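Local coordinates for serine protease pet (Escherichia coli, PDB 4OM9), which acts as a secreted autotransporter serine protease and enterotoxin of enteroaggregative bacteria, probably cleaving host proteins such as the cytoskeletal alpha-fodrin, at residues 220-232 against 237-249. Numbering follows the deposited sequence.
Sequences DKWVLLGTTHGII and TQKTYVTPFDSKT
V242 is wedged closely against the backbone of G226 and T227: V242 CG1, set anti to the backbone N (chi1 -169°), lies 3.3 Å from T227 N, and L225 CD2 reaches the same methyl. G226 comes close enough for a CA-H...O contact, G226 CA lying 3.1 Å from T243 O. T227 and T243 pair by backbone hydrogen bonds in both directions, while their hydroxyls turn to other partners, T227 OG1 to T69 O and T243 OG1 to N100 O. Next along, the two strands of this antiparallel hairpin, part of a chymotrypsin-like (PA clan) protease domain, shift register by one residue at a classic beta bulge. There Y241 O takes a short hydrogen bond from H229 N (2.7 Å) and a weak one from G230 N (3.4 Å). H229 CB lies 3.6 Å from T243 OG1, and H229 ND1 is hydrogen-bonded to D101 OD2. Toward the turn the face bearing Y241 and I232 becomes more open to solvent, though T240 and Q238 stay buried. G230 O lies in plane at the Y241 ring edge, 3.5 Å from Y241 CD1, and Y241 CE1 touches I232 CG1 at 3.7 Å. The bent K239 chain leads away from 220-232, K239 NZ donating to T237 O and forming a salt bridge with E194.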
loop_
_atom_site.group_PDB
_atom_site.type_symbol
_atom_site.label_atom_id
_atom_site.label_comp_id
_atom_site.label_asym_id
_atom_site.label_seq_id
_atom_site.Cartn_x
_atom_site.Cartn_y
_atom_site.Cartn_z
ATOM N N ASP A 220 -3.557 27.546 9.704
ATOM C CA ASP A 220 -2.806 26.354 9.321
ATOM C C ASP A 220 -2.985 26.038 7.838
ATOM O O ASP A 220 -3.531 24.997 7.460
ATOM C CB ASP A 220 -3.220 25.170 10.193
ATOM C CG ASP A 220 -3.120 25.487 11.681
ATOM O OD1 ASP A 220 -1.984 25.531 12.219
ATOM O OD2 ASP A 220 -4.183 25.705 12.307
ATOM N N LYS A 221 -2.526 26.962 7.001
ATOM C CA LYS A 221 -2.654 26.820 5.560
ATOM C C LYS A 221 -1.619 27.641 4.807
ATOM O O LYS A 221 -1.254 28.733 5.224
ATOM C CB LYS A 221 -4.053 27.235 5.114
ATOM C CG LYS A 221 -4.423 28.659 5.512
ATOM C CD LYS A 221 -5.660 29.133 4.770
ATOM C CE LYS A 221 -5.959 30.602 5.067
ATOM N NZ LYS A 221 -7.143 31.077 4.291
ATOM N N TRP A 222 -1.166 27.114 3.679
ATOM C CA TRP A 222 -0.299 27.868 2.786
ATOM C C TRP A 222 -1.081 28.895 1.964
ATOM O O TRP A 222 -2.166 28.624 1.430
ATOM C CB TRP A 222 0.464 26.924 1.861
ATOM C CG TRP A 222 1.511 26.164 2.596
ATOM C CD1 TRP A 222 1.395 24.923 3.123
ATOM C CD2 TRP A 222 2.824 26.619 2.914
ATOM N NE1 TRP A 222 2.565 24.556 3.739
ATOM C CE2 TRP A 222 3.463 25.585 3.628
ATOM C CE3 TRP A 222 3.530 27.803 2.657
ATOM C CZ2 TRP A 222 4.771 25.690 4.097
ATOM C CZ3 TRP A 222 4.825 27.911 3.119
ATOM C CH2 TRP A 222 5.438 26.854 3.833
ATOM N N VAL A 223 -0.493 30.071 1.855
ATOM C CA VAL A 223 -1.170 31.216 1.321
ATOM C C VAL A 223 -0.294 31.755 0.222
ATOM O O VAL A 223 0.919 31.720 0.344
ATOM C CB VAL A 223 -1.415 32.248 2.455
ATOM C CG1 VAL A 223 -1.347 33.690 1.974
ATOM C CG2 VAL A 223 -2.711 31.925 3.181
ATOM N N LEU A 224 -0.895 32.227 -0.864
ATOM C CA LEU A 224 -0.117 32.853 -1.916
ATOM C C LEU A 224 0.343 34.249 -1.491
ATOM O O LEU A 224 -0.478 35.164 -1.446
ATOM C CB LEU A 224 -0.939 32.957 -3.184
ATOM C CG LEU A 224 -0.230 33.439 -4.444
ATOM C CD1 LEU A 224 0.763 32.388 -4.933
ATOM C CD2 LEU A 224 -1.288 33.747 -5.507
ATOM N N LEU A 225 1.634 34.418 -1.196
ATOM C CA LEU A 225 2.176 35.728 -0.783
ATOM C C LEU A 225 2.122 36.740 -1.914
ATOM O O LEU A 225 1.747 37.910 -1.728
ATOM C CB LEU A 225 3.629 35.610 -0.307
ATOM C CG LEU A 225 4.316 36.956 0.033
ATOM C CD1 LEU A 225 4.016 37.352 1.469
ATOM C CD2 LEU A 225 5.845 36.927 -0.175
ATOM N N GLY A 226 2.514 36.277 -3.095
ATOM C CA GLY A 226 2.538 37.123 -4.272
ATOM C C GLY A 226 3.219 36.389 -5.409
ATOM O O GLY A 226 3.243 35.162 -5.423
ATOM N N THR A 227 3.796 37.150 -6.338
ATOM C CA THR A 227 4.376 36.597 -7.554
ATOM C C THR A 227 5.747 37.201 -7.790
ATOM O O THR A 227 5.994 38.387 -7.489
ATOM C CB THR A 227 3.470 36.848 -8.793
ATOM O OG1 THR A 227 3.146 38.239 -8.881
ATOM C CG2 THR A 227 2.199 36.089 -8.646
ATOM N N THR A 228 6.641 36.399 -8.344
ATOM C CA THR A 228 8.042 36.788 -8.402
ATOM C C THR A 228 8.330 37.897 -9.412
ATOM O O THR A 228 8.088 37.741 -10.607
ATOM C CB THR A 228 8.901 35.582 -8.724
ATOM O OG1 THR A 228 8.688 34.604 -7.710
ATOM C CG2 THR A 228 10.369 35.955 -8.778
ATOM N N HIS A 229 8.890 38.997 -8.915
ATOM C CA HIS A 229 9.129 40.199 -9.732
ATOM C C HIS A 229 10.531 40.322 -10.322
ATOM O O HIS A 229 10.684 40.667 -11.490
ATOM C CB HIS A 229 8.855 41.459 -8.926
ATOM C CG HIS A 229 9.275 42.711 -9.627
ATOM N ND1 HIS A 229 8.496 43.324 -10.588
ATOM C CD2 HIS A 229 10.395 43.463 -9.522
ATOM C CE1 HIS A 229 9.116 44.394 -11.041
ATOM N NE2 HIS A 229 10.274 44.505 -10.410
ATOM N N GLY A 230 11.559 40.089 -9.510
ATOM C CA GLY A 230 12.929 40.193 -9.999
ATOM C C GLY A 230 13.998 39.919 -8.962
ATOM O O GLY A 230 13.684 39.594 -7.822
ATOM N N ILE A 231 15.262 40.054 -9.361
ATOM C CA ILE A 231 16.383 39.807 -8.462
ATOM C C ILE A 231 17.413 40.946 -8.410
ATOM O O ILE A 231 17.494 41.773 -9.316
ATOM C CB ILE A 231 17.146 38.507 -8.839
ATOM C CG1 ILE A 231 18.143 38.759 -9.976
ATOM C CG2 ILE A 231 16.175 37.379 -9.190
ATOM C CD1 ILE A 231 17.501 39.130 -11.287
ATOM N N ILE A 232 18.194 40.968 -7.332
ATOM C CA ILE A 232 19.400 41.796 -7.240
ATOM C C ILE A 232 20.486 40.952 -6.562
ATOM O O ILE A 232 20.200 40.207 -5.630
ATOM C CB ILE A 232 19.152 43.104 -6.463
ATOM C CG1 ILE A 232 18.181 44.008 -7.225
ATOM C CG2 ILE A 232 20.449 43.869 -6.245
ATOM C CD1 ILE A 232 18.725 44.500 -8.555
ATOM N N THR A 237 23.696 35.120 -1.626
ATOM C CA THR A 237 22.963 36.198 -0.972
ATOM C C THR A 237 21.999 36.919 -1.914
ATOM O O THR A 237 21.344 37.875 -1.505
ATOM C CB THR A 237 23.912 37.230 -0.383
ATOM O OG1 THR A 237 24.683 37.782 -1.446
ATOM C CG2 THR A 237 24.851 36.587 0.662
ATOM N N GLN A 238 21.937 36.455 -3.164
ATOM C CA GLN A 238 20.981 36.956 -4.155
ATOM C C GLN A 238 19.647 37.232 -3.485
ATOM O O GLN A 238 19.158 36.428 -2.697
ATOM C CB GLN A 238 20.792 35.949 -5.292
ATOM C CG GLN A 238 19.807 36.390 -6.382
ATOM C CD GLN A 238 19.168 35.206 -7.109
ATOM O OE1 GLN A 238 18.413 34.444 -6.511
ATOM N NE2 GLN A 238 19.480 35.043 -8.395
ATOM N N LYS A 239 19.092 38.400 -3.753
ATOM C CA LYS A 239 17.807 38.750 -3.205
ATOM C C LYS A 239 16.739 38.569 -4.286
ATOM O O LYS A 239 16.996 38.809 -5.483
ATOM C CB LYS A 239 17.828 40.192 -2.692
ATOM C CG LYS A 239 18.846 40.486 -1.593
ATOM C CD LYS A 239 18.318 40.010 -0.232
ATOM C CE LYS A 239 19.246 40.323 0.942
ATOM N NZ LYS A 239 20.562 39.650 0.825
ATOM N N THR A 240 15.539 38.166 -3.881
ATOM C CA THR A 240 14.420 38.132 -4.816
ATOM C C THR A 240 13.273 39.032 -4.356
ATOM O O THR A 240 12.943 39.087 -3.176
ATOM C CB THR A 240 13.899 36.697 -5.011
ATOM O OG1 THR A 240 14.966 35.875 -5.496
ATOM C CG2 THR A 240 12.767 36.682 -6.014
ATOM N N TYR A 241 12.658 39.735 -5.289
ATOM C CA TYR A 241 11.551 40.590 -4.928
ATOM C C TYR A 241 10.243 39.984 -5.393
ATOM O O TYR A 241 10.130 39.512 -6.518
ATOM C CB TYR A 241 11.752 41.992 -5.507
ATOM C CG TYR A 241 13.033 42.578 -4.999
ATOM C CD1 TYR A 241 14.249 42.214 -5.569
ATOM C CD2 TYR A 241 13.047 43.439 -3.915
ATOM C CE1 TYR A 241 15.430 42.711 -5.103
ATOM C CE2 TYR A 241 14.240 43.942 -3.436
ATOM C CZ TYR A 241 15.423 43.574 -4.043
ATOM O OH TYR A 241 16.633 44.052 -3.592
ATOM N N VAL A 242 9.274 39.988 -4.486
ATOM C CA VAL A 242 7.944 39.503 -4.765
ATOM C C VAL A 242 6.922 40.630 -4.791
ATOM O O VAL A 242 6.797 41.396 -3.828
ATOM C CB VAL A 242 7.497 38.480 -3.729
ATOM C CG1 VAL A 242 6.219 37.797 -4.199
ATOM C CG2 VAL A 242 8.614 37.462 -3.463
ATOM N N THR A 243 6.187 40.720 -5.894
ATOM C CA THR A 243 5.023 41.601 -5.960
ATOM C C THR A 243 3.939 41.021 -5.071
ATOM O O THR A 243 3.458 39.931 -5.324
ATOM C CB THR A 243 4.509 41.760 -7.400
ATOM O OG1 THR A 243 5.482 42.485 -8.160
ATOM C CG2 THR A 243 3.168 42.499 -7.437
ATOM N N PRO A 244 3.585 41.737 -4.000
ATOM C CA PRO A 244 2.592 41.260 -3.035
ATOM C C PRO A 244 1.246 41.057 -3.694
ATOM O O PRO A 244 0.809 41.942 -4.448
ATOM C CB PRO A 244 2.524 42.389 -2.001
ATOM C CG PRO A 244 3.801 43.168 -2.193
ATOM C CD PRO A 244 4.083 43.081 -3.659
ATOM N N PHE A 245 0.590 39.932 -3.421
ATOM C CA PHE A 245 -0.728 39.684 -4.010
ATOM C C PHE A 245 -1.697 40.835 -3.761
ATOM O O PHE A 245 -1.793 41.339 -2.646
ATOM C CB PHE A 245 -1.362 38.398 -3.467
ATOM C CG PHE A 245 -2.820 38.268 -3.824
ATOM C CD1 PHE A 245 -3.196 37.811 -5.073
ATOM C CD2 PHE A 245 -3.809 38.649 -2.929
ATOM C CE1 PHE A 245 -4.539 37.710 -5.417
ATOM C CE2 PHE A 245 -5.139 38.544 -3.260
ATOM C CZ PHE A 245 -5.509 38.075 -4.507
ATOM N N ASP A 246 -2.451 41.212 -4.788
ATOM C CA ASP A 246 -3.294 42.416 -4.710
ATOM C C ASP A 246 -4.784 42.087 -4.881
ATOM O O ASP A 246 -5.260 41.902 -5.991
ATOM C CB ASP A 246 -2.832 43.431 -5.761
ATOM C CG ASP A 246 -3.697 44.689 -5.814
ATOM O OD1 ASP A 246 -4.712 44.818 -5.093
ATOM O OD2 ASP A 246 -3.341 45.576 -6.607
ATOM N N SER A 247 -5.499 42.076 -3.759
ATOM C CA SER A 247 -6.925 41.787 -3.693
ATOM C C SER A 247 -7.819 42.740 -4.481
ATOM O O SER A 247 -8.712 42.328 -5.221
ATOM C CB SER A 247 -7.372 41.819 -2.238
ATOM O OG SER A 247 -7.571 40.508 -1.757
ATOM N N LYS A 248 -7.593 44.023 -4.260
ATOM C CA LYS A 248 -8.379 45.075 -4.858
ATOM C C LYS A 248 -8.378 44.996 -6.377
ATOM O O LYS A 248 -9.430 45.046 -7.006
ATOM C CB LYS A 248 -7.839 46.430 -4.397
ATOM C CG LYS A 248 -8.480 47.627 -5.060
ATOM C CD LYS A 248 -7.761 48.906 -4.628
ATOM C CE LYS A 248 -8.453 50.128 -5.185
ATOM N NZ LYS A 248 -8.724 49.968 -6.650
ATOM N N THR A 249 -7.197 44.886 -6.970
ATOM C CA THR A 249 -7.081 44.792 -8.420
ATOM C C THR A 249 -7.627 43.449 -8.908
ATOM O O THR A 249 -8.277 43.367 -9.950
ATOM C CB THR A 249 -5.618 44.957 -8.874
ATOM O OG1 THR A 249 -5.086 46.182 -8.346
ATOM C CG2 THR A 249 -5.520 44.968 -10.399
#